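Local coordinates for protein acetylserotonin O-methyltransferase (Homo sapiens, PDB 4A6D) that methylates N-acetylserotonin with S-adenosylmethionine as methyl donor, yielding melatonin, and works as a homodimer, at residues M157-V171 with G189-Y201. Sequence-based numbering, arbitrary orientation.
Sequences MQALQEVWSVNGRSV and GAGALAKECMSLY. With SAM (S-adenosylmethionine), chain D.
Leu193 lays its CD1 methyl on one face of the Trp164 indole, 3.6 Å from CD2 and displaced toward the rim, while Val163 CG1 lies over the centre of the opposite face. The leucine's CG stands anti to the backbone N (chi1 -159°), which carries CD1 across to the ring although CB does not point that way. Alanines suit the flanking positions: Ala192 CB approaches Gln161 CB to 3.5 Å, and Ala190 receives Met157, whose chain, bent at chi3, brings CE to 3.9 Å from Ala190 CA. Farther along, Leu200 CD2 lies 3.8 Å from Arg169 CG and also reaches the adjoining NE. Glycine fits position 168, where a CB would crowd Glu196 CG and clash with Trp164 O; the opposite charges of Glu196 and Arg169 are near but not in contact, Arg169 NE being 5.7 Å from Glu196 OE2.

Segment 189-201 holds the end of the glycine-rich turn and the helix after the first strand, 182-186, of the Rossmann-like methyltransferase fold. Gly189 and Gly191 both adopt positive phi, which favours glycine; Gly191 is the N-cap residue of helix 192-200, and Gly189 N bonds to Asp210, a residue that also binds the cofactor. Helix 164-171 crosses helix 192-200 at -48°, with axes 9.8 Å apart.

Polar contacts centre on the cofactor. Trp164 NE1 donates a nearly straight hydrogen bond (168°) to the S-adenosylmethionine carboxylate oxygen OXT at 2.8 Å, so the indole joins an apolar face to a polar edge. A phenylalanine here would lack the indole N-H and would probably leave the cofactor oxygen OXT without this donor. At the periphery, a water accepts from Lys195 NZ and makes a weak bond to Gln161 OE1, loosely linking the two segments.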
loop_
_atom_site.group_PDB
_atom_site.type_symbol
_atom_site.label_atom_id
_atom_site.label_comp_id
_atom_site.label_asym_id
_atom_site.label_seq_id
_atom_site.Cartn_x
_atom_site.Cartn_y
_atom_site.Cartn_z
ATOM N N MET A 157 -6.437 -18.971 9.958
ATOM C CA MET A 157 -6.423 -19.361 11.370
ATOM C C MET A 157 -5.137 -18.995 12.084
ATOM O O MET A 157 -5.187 -18.547 13.233
ATOM C CB MET A 157 -6.684 -20.857 11.492
ATOM C CG MET A 157 -8.139 -21.221 11.311
ATOM S SD MET A 157 -8.403 -23.003 11.371
ATOM C CE MET A 157 -7.930 -23.350 13.094
ATOM N N GLN A 158 -3.979 -19.174 11.396
ATOM C CA GLN A 158 -2.668 -18.849 11.945
ATOM C C GLN A 158 -2.548 -17.331 12.029
ATOM O O GLN A 158 -1.968 -16.817 12.985
ATOM C CB GLN A 158 -1.551 -19.380 11.038
ATOM C CG GLN A 158 -1.321 -20.892 11.010
ATOM C CD GLN A 158 -0.387 -21.253 9.860
ATOM O OE1 GLN A 158 -0.580 -20.846 8.705
ATOM N NE2 GLN A 158 0.670 -22.001 10.149
ATOM N N ALA A 159 -3.103 -16.623 11.024
ATOM C CA ALA A 159 -3.046 -15.165 10.908
ATOM C C ALA A 159 -3.797 -14.497 12.032
ATOM O O ALA A 159 -3.232 -13.653 12.736
ATOM C CB ALA A 159 -3.589 -14.710 9.551
ATOM N N LEU A 160 -5.044 -14.915 12.241
ATOM C CA LEU A 160 -5.915 -14.363 13.279
ATOM C C LEU A 160 -5.493 -14.546 14.734
ATOM O O LEU A 160 -5.729 -13.642 15.539
ATOM C CB LEU A 160 -7.403 -14.666 13.015
ATOM C CG LEU A 160 -8.065 -13.631 12.069
ATOM C CD1 LEU A 160 -7.664 -13.832 10.608
ATOM C CD2 LEU A 160 -9.546 -13.638 12.191
ATOM N N GLN A 161 -4.802 -15.655 15.060
ATOM C CA GLN A 161 -4.348 -15.921 16.432
ATOM C C GLN A 161 -3.283 -14.956 16.950
ATOM O O GLN A 161 -3.170 -14.716 18.163
ATOM C CB GLN A 161 -3.909 -17.390 16.595
ATOM C CG GLN A 161 -2.506 -17.754 16.114
ATOM C CD GLN A 161 -2.130 -19.177 16.453
ATOM O OE1 GLN A 161 -2.874 -19.916 17.130
ATOM N NE2 GLN A 161 -0.949 -19.586 15.990
ATOM N N GLU A 162 -2.512 -14.398 16.003
ATOM C CA GLU A 162 -1.380 -13.519 16.225
ATOM C C GLU A 162 -1.644 -12.242 17.013
ATOM O O GLU A 162 -0.827 -11.907 17.886
ATOM C CB GLU A 162 -0.616 -13.298 14.930
ATOM C CG GLU A 162 0.121 -14.551 14.491
ATOM C CD GLU A 162 0.979 -14.393 13.257
ATOM O OE1 GLU A 162 0.674 -13.507 12.429
ATOM O OE2 GLU A 162 1.941 -15.179 13.104
ATOM N N VAL A 163 -2.784 -11.556 16.772
ATOM C CA VAL A 163 -3.076 -10.319 17.513
ATOM C C VAL A 163 -3.228 -10.539 19.036
ATOM O O VAL A 163 -2.809 -9.685 19.839
ATOM C CB VAL A 163 -4.221 -9.476 16.899
ATOM C CG1 VAL A 163 -5.594 -10.110 17.161
ATOM C CG2 VAL A 163 -4.161 -8.021 17.402
ATOM N N TRP A 164 -3.770 -11.709 19.423
ATOM C CA TRP A 164 -3.985 -12.029 20.826
ATOM C C TRP A 164 -2.722 -12.185 21.671
ATOM O O TRP A 164 -2.771 -11.980 22.887
ATOM C CB TRP A 164 -5.028 -13.136 20.985
ATOM C CG TRP A 164 -6.257 -12.898 20.141
ATOM C CD1 TRP A 164 -6.762 -13.723 19.180
ATOM C CD2 TRP A 164 -7.072 -11.707 20.121
ATOM N NE1 TRP A 164 -7.839 -13.125 18.559
ATOM C CE2 TRP A 164 -8.062 -11.895 19.131
ATOM C CE3 TRP A 164 -7.035 -10.475 20.828
ATOM C CZ2 TRP A 164 -9.025 -10.920 18.842
ATOM C CZ3 TRP A 164 -7.984 -9.502 20.536
ATOM C CH2 TRP A 164 -8.968 -9.730 19.552
ATOM N N SER A 165 -1.575 -12.439 21.023
ATOM C CA SER A 165 -0.277 -12.525 21.696
ATOM C C SER A 165 0.148 -11.140 22.235
ATOM O O SER A 165 0.925 -11.065 23.188
ATOM C CB SER A 165 0.782 -13.072 20.744
ATOM O OG SER A 165 0.966 -12.245 19.607
ATOM N N VAL A 166 -0.389 -10.056 21.632
ATOM C CA VAL A 166 -0.133 -8.665 22.027
ATOM C C VAL A 166 -1.345 -7.995 22.682
ATOM O O VAL A 166 -1.169 -7.271 23.648
ATOM C CB VAL A 166 0.424 -7.781 20.876
ATOM C CG1 VAL A 166 1.934 -7.698 20.936
ATOM C CG2 VAL A 166 -0.028 -8.267 19.509
ATOM N N ASN A 167 -2.558 -8.195 22.124
ATOM C CA ASN A 167 -3.802 -7.555 22.579
ATOM C C ASN A 167 -4.667 -8.388 23.548
ATOM O O ASN A 167 -5.578 -7.829 24.167
ATOM C CB ASN A 167 -4.645 -7.139 21.347
ATOM C CG ASN A 167 -5.457 -5.861 21.505
ATOM O OD1 ASN A 167 -5.548 -5.053 20.574
ATOM N ND2 ASN A 167 -6.099 -5.648 22.667
ATOM N N GLY A 168 -4.390 -9.689 23.656
ATOM C CA GLY A 168 -5.143 -10.627 24.484
ATOM C C GLY A 168 -5.391 -10.220 25.921
ATOM O O GLY A 168 -6.546 -10.197 26.358
ATOM N N ARG A 169 -4.319 -9.887 26.668
ATOM C CA ARG A 169 -4.416 -9.520 28.087
ATOM C C ARG A 169 -5.294 -8.302 28.372
ATOM O O ARG A 169 -6.049 -8.327 29.347
ATOM C CB ARG A 169 -3.036 -9.384 28.759
ATOM C CG ARG A 169 -3.079 -9.783 30.224
ATOM C CD ARG A 169 -1.896 -9.344 31.056
ATOM N NE ARG A 169 -2.131 -9.724 32.453
ATOM C CZ ARG A 169 -2.584 -8.901 33.398
ATOM N NH1 ARG A 169 -2.793 -7.616 33.127
ATOM N NH2 ARG A 169 -2.801 -9.348 34.626
ATOM N N SER A 170 -5.201 -7.261 27.522
ATOM C CA SER A 170 -5.955 -6.005 27.638
ATOM C C SER A 170 -7.475 -6.285 27.645
ATOM O O SER A 170 -8.169 -5.903 28.580
ATOM C CB SER A 170 -5.611 -5.049 26.489
ATOM O OG SER A 170 -4.398 -5.364 25.815
ATOM N N VAL A 171 -7.967 -6.962 26.606
ATOM C CA VAL A 171 -9.382 -7.265 26.405
ATOM C C VAL A 171 -9.980 -8.202 27.428
ATOM O O VAL A 171 -11.093 -7.958 27.893
ATOM C CB VAL A 171 -9.735 -7.635 24.945
ATOM C CG1 VAL A 171 -9.487 -6.452 24.009
ATOM C CG2 VAL A 171 -8.984 -8.880 24.471
ATOM N N GLY A 189 -12.108 -19.879 16.685
ATOM C CA GLY A 189 -11.042 -20.280 15.767
ATOM C C GLY A 189 -10.111 -21.338 16.324
ATOM O O GLY A 189 -10.564 -22.367 16.833
ATOM N N ALA A 190 -8.796 -21.055 16.271
ATOM C CA ALA A 190 -7.722 -21.937 16.759
ATOM C C ALA A 190 -7.681 -22.063 18.297
ATOM O O ALA A 190 -7.031 -22.976 18.810
ATOM C CB ALA A 190 -6.375 -21.458 16.235
ATOM N N GLY A 191 -8.363 -21.142 18.993
ATOM C CA GLY A 191 -8.452 -21.105 20.450
ATOM C C GLY A 191 -7.375 -20.321 21.175
ATOM O O GLY A 191 -7.160 -20.543 22.369
ATOM N N ALA A 192 -6.690 -19.395 20.464
ATOM C CA ALA A 192 -5.614 -18.564 21.011
ATOM C C ALA A 192 -6.107 -17.697 22.176
ATOM O O ALA A 192 -5.506 -17.721 23.256
ATOM C CB ALA A 192 -5.021 -17.696 19.921
ATOM N N LEU A 193 -7.231 -16.981 21.969
ATOM C CA LEU A 193 -7.842 -16.137 22.982
ATOM C C LEU A 193 -8.277 -16.974 24.197
ATOM O O LEU A 193 -8.026 -16.575 25.332
ATOM C CB LEU A 193 -9.005 -15.331 22.373
ATOM C CG LEU A 193 -9.450 -14.064 23.114
ATOM C CD1 LEU A 193 -8.302 -13.039 23.271
ATOM C CD2 LEU A 193 -10.625 -13.441 22.423
ATOM N N ALA A 194 -8.842 -18.176 23.953
ATOM C CA ALA A 194 -9.264 -19.098 25.011
ATOM C C ALA A 194 -8.068 -19.586 25.819
ATOM O O ALA A 194 -8.173 -19.671 27.030
ATOM C CB ALA A 194 -10.002 -20.272 24.416
ATOM N N LYS A 195 -6.930 -19.883 25.168
ATOM C CA LYS A 195 -5.696 -20.310 25.838
ATOM C C LYS A 195 -5.242 -19.219 26.813
ATOM O O LYS A 195 -4.888 -19.532 27.953
ATOM C CB LYS A 195 -4.583 -20.610 24.814
ATOM C CG LYS A 195 -4.453 -22.085 24.417
ATOM C CD LYS A 195 -3.619 -22.269 23.125
ATOM C CE LYS A 195 -2.914 -23.611 23.035
ATOM N NZ LYS A 195 -2.406 -23.892 21.663
ATOM N N GLU A 196 -5.320 -17.945 26.379
ATOM C CA GLU A 196 -4.954 -16.767 27.165
ATOM C C GLU A 196 -5.925 -16.579 28.308
ATOM O O GLU A 196 -5.502 -16.344 29.444
ATOM C CB GLU A 196 -4.912 -15.511 26.272
ATOM C CG GLU A 196 -4.620 -14.212 27.008
ATOM C CD GLU A 196 -3.185 -13.982 27.433
ATOM O OE1 GLU A 196 -2.324 -13.812 26.538
ATOM O OE2 GLU A 196 -2.935 -13.892 28.656
ATOM N N CYS A 197 -7.225 -16.710 28.014
ATOM C CA CYS A 197 -8.301 -16.582 28.992
ATOM C C CYS A 197 -8.137 -17.529 30.189
ATOM O O CYS A 197 -8.249 -17.090 31.336
ATOM C CB CYS A 197 -9.652 -16.759 28.315
ATOM S SG CYS A 197 -11.000 -15.904 29.150
ATOM N N MET A 198 -7.794 -18.797 29.915
ATOM C CA MET A 198 -7.570 -19.831 30.911
ATOM C C MET A 198 -6.345 -19.646 31.798
ATOM O O MET A 198 -6.390 -20.024 32.961
ATOM C CB MET A 198 -7.650 -21.214 30.278
ATOM C CG MET A 198 -9.018 -21.501 29.685
ATOM S SD MET A 198 -10.404 -21.361 30.861
ATOM C CE MET A 198 -11.113 -19.746 30.428
ATOM N N SER A 199 -5.270 -19.046 31.285
ATOM C CA SER A 199 -4.082 -18.771 32.101
ATOM C C SER A 199 -4.383 -17.574 33.015
ATOM O O SER A 199 -3.972 -17.560 34.179
ATOM C CB SER A 199 -2.864 -18.498 31.222
ATOM O OG SER A 199 -3.079 -17.387 30.371
ATOM N N LEU A 200 -5.152 -16.601 32.487
ATOM C CA LEU A 200 -5.587 -15.405 33.196
ATOM C C LEU A 200 -6.602 -15.742 34.286
ATOM O O LEU A 200 -6.520 -15.178 35.382
ATOM C CB LEU A 200 -6.184 -14.388 32.215
ATOM C CG LEU A 200 -5.215 -13.501 31.477
ATOM C CD1 LEU A 200 -5.916 -12.743 30.393
ATOM C CD2 LEU A 200 -4.546 -12.529 32.424
ATOM N N TYR A 201 -7.538 -16.675 33.999
ATOM C CA TYR A 201 -8.578 -17.104 34.947
ATOM C C TYR A 201 -8.458 -18.606 35.289
ATOM O O TYR A 201 -9.129 -19.453 34.689
ATOM C CB TYR A 201 -9.984 -16.709 34.451
ATOM C CG TYR A 201 -10.150 -15.214 34.249
ATOM C CD1 TYR A 201 -10.469 -14.376 35.319
ATOM C CD2 TYR A 201 -9.907 -14.623 33.006
ATOM C CE1 TYR A 201 -10.578 -12.992 35.149
ATOM C CE2 TYR A 201 -10.045 -13.246 32.818
ATOM C CZ TYR A 201 -10.372 -12.434 33.896
ATOM O OH TYR A 201 -10.532 -11.082 33.730
HETATM N N SAM D . -12.537 -15.054 17.344
HETATM C CA SAM D . -11.333 -15.263 16.510
HETATM C C SAM D . -10.249 -14.167 16.553
HETATM O O SAM D . -10.597 -13.032 16.808
HETATM O OXT SAM D . -9.014 -14.385 16.334
HETATM C CB SAM D . -11.820 -15.560 15.114
HETATM C CG SAM D . -12.447 -14.350 14.411
HETATM S SD SAM D . -12.867 -14.849 12.702
HETATM C CE SAM D . -13.081 -13.285 11.956
HETATM C "C5'" SAM D . -14.644 -15.243 12.794
HETATM C "C4'" SAM D . -14.717 -16.696 13.283
HETATM O "O4'" SAM D . -16.094 -17.026 13.243
HETATM C "C3'" SAM D . -13.967 -17.699 12.324
HETATM O "O3'" SAM D . -13.084 -18.563 13.060
HETATM C "C2'" SAM D . -15.153 -18.431 11.614
HETATM O "O2'" SAM D . -14.942 -19.774 11.179
HETATM C "C1'" SAM D . -16.229 -18.370 12.714
HETATM N N9 SAM D . -17.597 -18.545 12.184
HETATM C C8 SAM D . -18.143 -17.913 11.070
HETATM N N7 SAM D . -19.374 -18.294 10.901
HETATM C C5 SAM D . -19.695 -19.249 11.860
HETATM C C6 SAM D . -20.823 -20.029 12.175
HETATM N N6 SAM D . -21.960 -19.853 11.460
HETATM N N1 SAM D . -20.784 -20.873 13.268
HETATM C C2 SAM D . -19.661 -21.050 13.977
HETATM N N3 SAM D . -18.568 -20.328 13.690
HETATM C C4 SAM D . -18.551 -19.401 12.712
HETATM O O HOH W 1 -3.679 -22.107 19.707
#